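Local coordinates for protein fusolin (PDB 4X27) that probably acts as a copper-dependent chitin-binding lytic polysaccharide monooxygenase that enhances the virulence of entomopoxviruses and crystallizes in vivo into viral spindles, at residues A56-Y61 against R101-G106; A142-S147 against V213-N218. All blocks are in the same frame, centred on the assembly; numbering follows the deposited sequence.

The two contacts follow one another along the chain and lie about 23 Å apart between centres, about 10 Å between nearest atoms, without touching. Contact 1 belongs to the helical and loop region inserted between strand 2-6 and strand 120-123, and ties helix 52-64 to the long loop after helix 80-87. Contact 2 belongs to the beta core, where the loop between strands 131-140 and 147-154 meets the end of strand 209-217. Copper relates them: H144 of contact 2 is a ligand, while the F105 side chain of contact 1 stops about 9 Å from the metal. Insertion and core thus both approach the copper site, which joins H144 to the N-terminal H1.

Contact 1: residues A56-Y61 against R101-G106; sequences ASAAQY and RIRPFG
R103 lies along one face of the Y61 ring, the two side chains running past each other in opposite directions. The guanidinium lies flat on the ring, planes 3° apart, with R103 CZ 4.5 Å from the ring centroid in an off-centre cation-pi contact. R103 CD sits more squarely over the face, 4.0 Å from the Y61 centroid, as a CH-pi partner. Arginine suits this place because its extended chain packs as hydrocarbon while the charged end travels on to S57. There R103 NH2 donates to S57 OG over 3.3 Å, in the guanidinium plane, and R103 NH1 adds a weak second bond, so the hydroxyl lies in the fork of the two nitrogens. S57 reaches it with OG anti to its own backbone N (chi1 -177°).

At its far edge the Y61 ring meets the loop backbone: F105 O lies near the ring plane, 3.5 Å from Y61 CE2, and G106, with no side chain, lets that atom within 3.8 Å of its CA. A water 2.7 Å from Y61 OH also gives F105 O a weak bond.

Further out, the loop is shaped by two successive cis peptides, before P104 and before F105, and by G106 N bonding to I102 O. F105 turns away from the helix onto A70, L72 and A97, while A58, small enough for close helix packing, rests on V41 and V45 of helix 32-47. This is the helix-and-loop insertion that, as in related lytic polysaccharide monooxygenases, decorates an E-set, fibronectin type III-like core beside the copper site.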
loop_
_atom_site.group_PDB
_atom_site.type_symbol
_atom_site.label_atom_id
_atom_site.label_comp_id
_atom_site.label_asym_id
_atom_site.label_seq_id
_atom_site.Cartn_x
_atom_site.Cartn_y
_atom_site.Cartn_z
ATOM N N ALA A 56 15.418 30.652 -9.006
ATOM C CA ALA A 56 16.351 29.517 -8.896
ATOM C C ALA A 56 17.136 29.596 -7.591
ATOM O O ALA A 56 17.438 28.560 -7.024
ATOM C CB ALA A 56 17.301 29.474 -10.076
ATOM N N SER A 57 17.397 30.812 -7.074
ATOM C CA SER A 57 18.084 31.017 -5.788
ATOM C C SER A 57 17.223 30.518 -4.618
ATOM O O SER A 57 17.722 29.772 -3.777
ATOM C CB SER A 57 18.431 32.486 -5.590
ATOM O OG SER A 57 19.155 32.675 -4.387
ATOM N N ALA A 58 15.944 30.947 -4.565
ATOM C CA ALA A 58 14.970 30.586 -3.531
ATOM C C ALA A 58 14.710 29.076 -3.488
ATOM O O ALA A 58 14.612 28.515 -2.399
ATOM C CB ALA A 58 13.662 31.324 -3.762
ATOM N N ALA A 59 14.596 28.428 -4.662
ATOM C CA ALA A 59 14.340 26.987 -4.745
ATOM C C ALA A 59 15.591 26.188 -4.356
ATOM O O ALA A 59 15.486 25.273 -3.534
ATOM C CB ALA A 59 13.856 26.611 -6.135
ATOM N N GLN A 60 16.780 26.587 -4.863
ATOM C CA GLN A 60 18.051 25.922 -4.496
ATOM C C GLN A 60 18.358 26.137 -3.012
ATOM O O GLN A 60 18.870 25.220 -2.377
ATOM C CB GLN A 60 19.226 26.387 -5.375
ATOM C CG GLN A 60 19.154 25.825 -6.801
ATOM C CD GLN A 60 19.936 26.586 -7.837
ATOM O OE1 GLN A 60 20.687 27.531 -7.543
ATOM N NE2 GLN A 60 19.785 26.163 -9.095
ATOM N N TYR A 61 17.968 27.299 -2.439
ATOM C CA TYR A 61 18.159 27.594 -1.013
ATOM C C TYR A 61 17.380 26.577 -0.147
ATOM O O TYR A 61 17.905 26.112 0.855
ATOM C CB TYR A 61 17.765 29.048 -0.690
ATOM C CG TYR A 61 17.853 29.427 0.769
ATOM C CD1 TYR A 61 19.035 29.919 1.311
ATOM C CD2 TYR A 61 16.732 29.361 1.597
ATOM C CE1 TYR A 61 19.115 30.285 2.654
ATOM C CE2 TYR A 61 16.789 29.766 2.929
ATOM C CZ TYR A 61 17.987 30.214 3.458
ATOM O OH TYR A 61 18.051 30.593 4.775
ATOM N N ARG A 101 11.925 36.194 0.423
ATOM C CA ARG A 101 12.697 37.432 0.431
ATOM C C ARG A 101 13.524 37.562 1.709
ATOM O O ARG A 101 14.496 38.323 1.727
ATOM C CB ARG A 101 11.772 38.655 0.266
ATOM C CG ARG A 101 11.070 38.713 -1.102
ATOM C CD ARG A 101 10.193 39.948 -1.295
ATOM N NE ARG A 101 10.129 40.320 -2.705
ATOM C CZ ARG A 101 9.069 40.139 -3.487
ATOM N NH1 ARG A 101 7.957 39.596 -3.000
ATOM N NH2 ARG A 101 9.117 40.487 -4.767
ATOM N N ILE A 102 13.146 36.821 2.767
ATOM C CA ILE A 102 13.762 36.912 4.094
ATOM C C ILE A 102 14.529 35.614 4.501
ATOM O O ILE A 102 13.923 34.566 4.690
ATOM C CB ILE A 102 12.664 37.289 5.138
ATOM C CG1 ILE A 102 11.783 38.464 4.611
ATOM C CG2 ILE A 102 13.297 37.601 6.516
ATOM C CD1 ILE A 102 10.634 38.849 5.436
ATOM N N ARG A 103 15.876 35.731 4.665
ATOM C CA ARG A 103 16.769 34.638 5.066
ATOM C C ARG A 103 17.517 35.036 6.325
ATOM O O ARG A 103 18.147 36.095 6.329
ATOM C CB ARG A 103 17.767 34.261 3.963
ATOM C CG ARG A 103 17.129 33.706 2.731
ATOM C CD ARG A 103 18.052 33.733 1.542
ATOM N NE ARG A 103 17.327 33.273 0.364
ATOM C CZ ARG A 103 17.840 33.152 -0.848
ATOM N NH1 ARG A 103 19.097 33.489 -1.081
ATOM N NH2 ARG A 103 17.095 32.701 -1.843
ATOM N N PRO A 104 17.445 34.243 7.421
ATOM C CA PRO A 104 16.688 32.988 7.568
ATOM C C PRO A 104 15.179 33.292 7.722
ATOM O O PRO A 104 14.824 34.429 8.035
ATOM C CB PRO A 104 17.346 32.329 8.785
ATOM C CG PRO A 104 17.870 33.456 9.614
ATOM C CD PRO A 104 18.141 34.614 8.676
ATOM N N PHE A 105 14.275 32.338 7.390
ATOM C CA PHE A 105 14.611 30.978 6.983
ATOM C C PHE A 105 14.187 30.714 5.531
ATOM O O PHE A 105 14.106 29.553 5.109
ATOM C CB PHE A 105 13.973 29.981 7.963
ATOM C CG PHE A 105 14.591 30.034 9.342
ATOM C CD1 PHE A 105 15.719 29.278 9.647
ATOM C CD2 PHE A 105 14.047 30.837 10.335
ATOM C CE1 PHE A 105 16.299 29.349 10.916
ATOM C CE2 PHE A 105 14.625 30.900 11.606
ATOM C CZ PHE A 105 15.734 30.146 11.895
ATOM N N GLY A 106 13.971 31.795 4.775
ATOM C CA GLY A 106 13.563 31.738 3.379
ATOM C C GLY A 106 12.218 31.074 3.198
ATOM O O GLY A 106 11.378 31.142 4.096
HETATM O O HOH W 1 17.233 28.419 6.129
#

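Contact 2: residues A142-S147 against V213-N218; sequences AIHEPS and VRWQRN. With CU (copper (II) ion), chain B.
W215 drives the edge of its indole into the loop 142-147, giving the contact its tight, buried side. W215 NE1 donates to S147 OG over 2.9 Å, with the oxygen close to the indole plane. The carbonyl oxygens of A142 and H144 line the same edge, and F149 stacks on the tryptophan, whose broad, flat ring can fill the core and still offer one N-H. S147 forms an antiparallel non-hydrogen-bonded pair with R217, and its short side chain brings OG to the indole N-H, while S147 CA lies 3.1 Å from Q216 O in a CA-H...O contact. N218 N donates to P146 O just beyond the strand. Close packing continues at the partly exposed end: a bend at chi3 (65°) swings the R217 guanidinium over the imidazole of H144, where the planes stack 8° apart with centres separated by 3.6 Å.

The rim toward solvent is looser and bridged by waters. One links R217 NE to P146 O; another joins R217 NH2 to E145 O.

H144 NE2 binds copper at 2.2 Å, and H1 completes the histidine brace of lytic polysaccharide monooxygenases. The copper bond and the flat R217 guanidinium together probably limit how the imidazole can turn; A142 O lies over the rim of the other face. With R217 NH1 only 5.0 Å from the copper, the arginine is a second-shell group whose positive charge probably influences the metal's electrostatic surroundings.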
loop_
_atom_site.group_PDB
_atom_site.type_symbol
_atom_site.label_atom_id
_atom_site.label_comp_id
_atom_site.label_asym_id
_atom_site.label_seq_id
_atom_site.Cartn_x
_atom_site.Cartn_y
_atom_site.Cartn_z
ATOM N N ALA A 142 26.444 20.654 13.121
ATOM C CA ALA A 142 26.899 21.587 14.148
ATOM C C ALA A 142 26.458 21.033 15.504
ATOM O O ALA A 142 25.282 20.736 15.677
ATOM C CB ALA A 142 26.305 22.988 13.905
ATOM N N ILE A 143 27.401 20.855 16.445
ATOM C CA ILE A 143 27.147 20.300 17.778
ATOM C C ILE A 143 26.531 21.354 18.711
ATOM O O ILE A 143 27.114 22.423 18.916
ATOM C CB ILE A 143 28.451 19.675 18.404
ATOM C CG1 ILE A 143 29.098 18.590 17.479
ATOM C CG2 ILE A 143 28.198 19.131 19.828
ATOM C CD1 ILE A 143 28.147 17.299 17.139
ATOM N N HIS A 144 25.368 21.024 19.295
ATOM C CA HIS A 144 24.673 21.883 20.252
ATOM C C HIS A 144 24.155 21.097 21.427
ATOM O O HIS A 144 23.445 20.107 21.243
ATOM C CB HIS A 144 23.492 22.641 19.624
ATOM C CG HIS A 144 23.816 23.438 18.409
ATOM N ND1 HIS A 144 24.834 24.375 18.408
ATOM C CD2 HIS A 144 23.190 23.461 17.212
ATOM C CE1 HIS A 144 24.822 24.907 17.199
ATOM N NE2 HIS A 144 23.855 24.377 16.439
ATOM N N GLU A 145 24.473 21.570 22.634
ATOM C CA GLU A 145 24.012 21.016 23.921
ATOM C C GLU A 145 23.863 22.163 24.923
ATOM O O GLU A 145 24.673 23.092 24.848
ATOM C CB GLU A 145 24.973 19.937 24.478
ATOM C CG GLU A 145 24.858 18.556 23.836
ATOM C CD GLU A 145 23.492 17.891 23.870
ATOM O OE1 GLU A 145 22.755 18.049 24.870
ATOM O OE2 GLU A 145 23.149 17.222 22.872
ATOM N N PRO A 146 22.891 22.149 25.871
ATOM C CA PRO A 146 21.825 21.141 26.088
ATOM C C PRO A 146 20.770 21.165 24.959
ATOM O O PRO A 146 20.643 22.161 24.232
ATOM C CB PRO A 146 21.243 21.534 27.464
ATOM C CG PRO A 146 21.480 23.018 27.568
ATOM C CD PRO A 146 22.797 23.257 26.843
ATOM N N SER A 147 20.058 20.038 24.779
ATOM C CA SER A 147 19.043 19.854 23.726
ATOM C C SER A 147 18.170 18.650 24.018
ATOM O O SER A 147 18.488 17.856 24.900
ATOM C CB SER A 147 19.694 19.694 22.355
ATOM O OG SER A 147 20.246 18.401 22.169
ATOM N N VAL A 213 10.356 14.706 13.337
ATOM C CA VAL A 213 11.431 14.819 14.328
ATOM C C VAL A 213 11.741 16.275 14.574
ATOM O O VAL A 213 12.113 17.006 13.647
ATOM C CB VAL A 213 12.702 14.033 13.922
ATOM C CG1 VAL A 213 13.843 14.251 14.922
ATOM C CG2 VAL A 213 12.405 12.541 13.761
ATOM N N ARG A 214 11.603 16.677 15.849
ATOM C CA ARG A 214 11.962 17.988 16.375
ATOM C C ARG A 214 13.227 17.860 17.263
ATOM O O ARG A 214 13.216 17.112 18.228
ATOM C CB ARG A 214 10.779 18.584 17.170
ATOM C CG ARG A 214 11.127 19.801 18.034
ATOM C CD ARG A 214 9.967 20.238 18.919
ATOM N NE ARG A 214 10.238 21.544 19.518
ATOM C CZ ARG A 214 9.755 21.958 20.687
ATOM N NH1 ARG A 214 8.947 21.183 21.390
ATOM N NH2 ARG A 214 10.070 23.154 21.153
ATOM N N TRP A 215 14.301 18.573 16.913
ATOM C CA TRP A 215 15.523 18.700 17.701
ATOM C C TRP A 215 15.559 20.124 18.276
ATOM O O TRP A 215 15.853 21.075 17.552
ATOM C CB TRP A 215 16.789 18.380 16.886
ATOM C CG TRP A 215 18.059 18.531 17.679
ATOM C CD1 TRP A 215 18.254 18.207 18.994
ATOM C CD2 TRP A 215 19.328 19.001 17.191
ATOM N NE1 TRP A 215 19.567 18.428 19.349
ATOM C CE2 TRP A 215 20.238 18.952 18.274
ATOM C CE3 TRP A 215 19.787 19.449 15.941
ATOM C CZ2 TRP A 215 21.574 19.355 18.149
ATOM C CZ3 TRP A 215 21.113 19.838 15.813
ATOM C CH2 TRP A 215 21.990 19.796 16.907
ATOM N N GLN A 216 15.244 20.263 19.581
ATOM C CA GLN A 216 15.168 21.539 20.274
ATOM C C GLN A 216 16.350 21.802 21.199
ATOM O O GLN A 216 16.650 20.999 22.080
ATOM C CB GLN A 216 13.849 21.616 21.083
ATOM C CG GLN A 216 13.561 22.973 21.779
ATOM C CD GLN A 216 13.338 24.117 20.826
ATOM O OE1 GLN A 216 12.461 24.084 19.986
ATOM N NE2 GLN A 216 14.106 25.180 20.958
ATOM N N ARG A 217 16.973 22.983 21.038
ATOM C CA ARG A 217 18.040 23.466 21.915
ATOM C C ARG A 217 17.421 24.066 23.193
ATOM O O ARG A 217 16.463 24.845 23.102
ATOM C CB ARG A 217 18.898 24.525 21.215
ATOM C CG ARG A 217 19.580 24.055 19.933
ATOM C CD ARG A 217 20.451 25.143 19.350
ATOM N NE ARG A 217 21.560 25.463 20.254
ATOM C CZ ARG A 217 22.527 26.319 19.971
ATOM N NH1 ARG A 217 22.539 26.954 18.813
ATOM N NH2 ARG A 217 23.507 26.530 20.840
ATOM N N ASN A 218 17.967 23.703 24.373
ATOM C CA ASN A 218 17.552 24.258 25.661
ATOM C C ASN A 218 18.321 25.539 25.880
ATOM O O ASN A 218 19.361 25.513 26.539
ATOM C CB ASN A 218 17.808 23.274 26.820
ATOM C CG ASN A 218 17.094 21.964 26.693
ATOM O OD1 ASN A 218 17.674 20.987 26.247
ATOM N ND2 ASN A 218 15.835 21.912 27.106
HETATM CU CU CU B . 23.068 24.612 14.447
HETATM O O HOH W 2 23.431 26.012 23.985
HETATM O O HOH W 3 21.903 24.106 22.750
#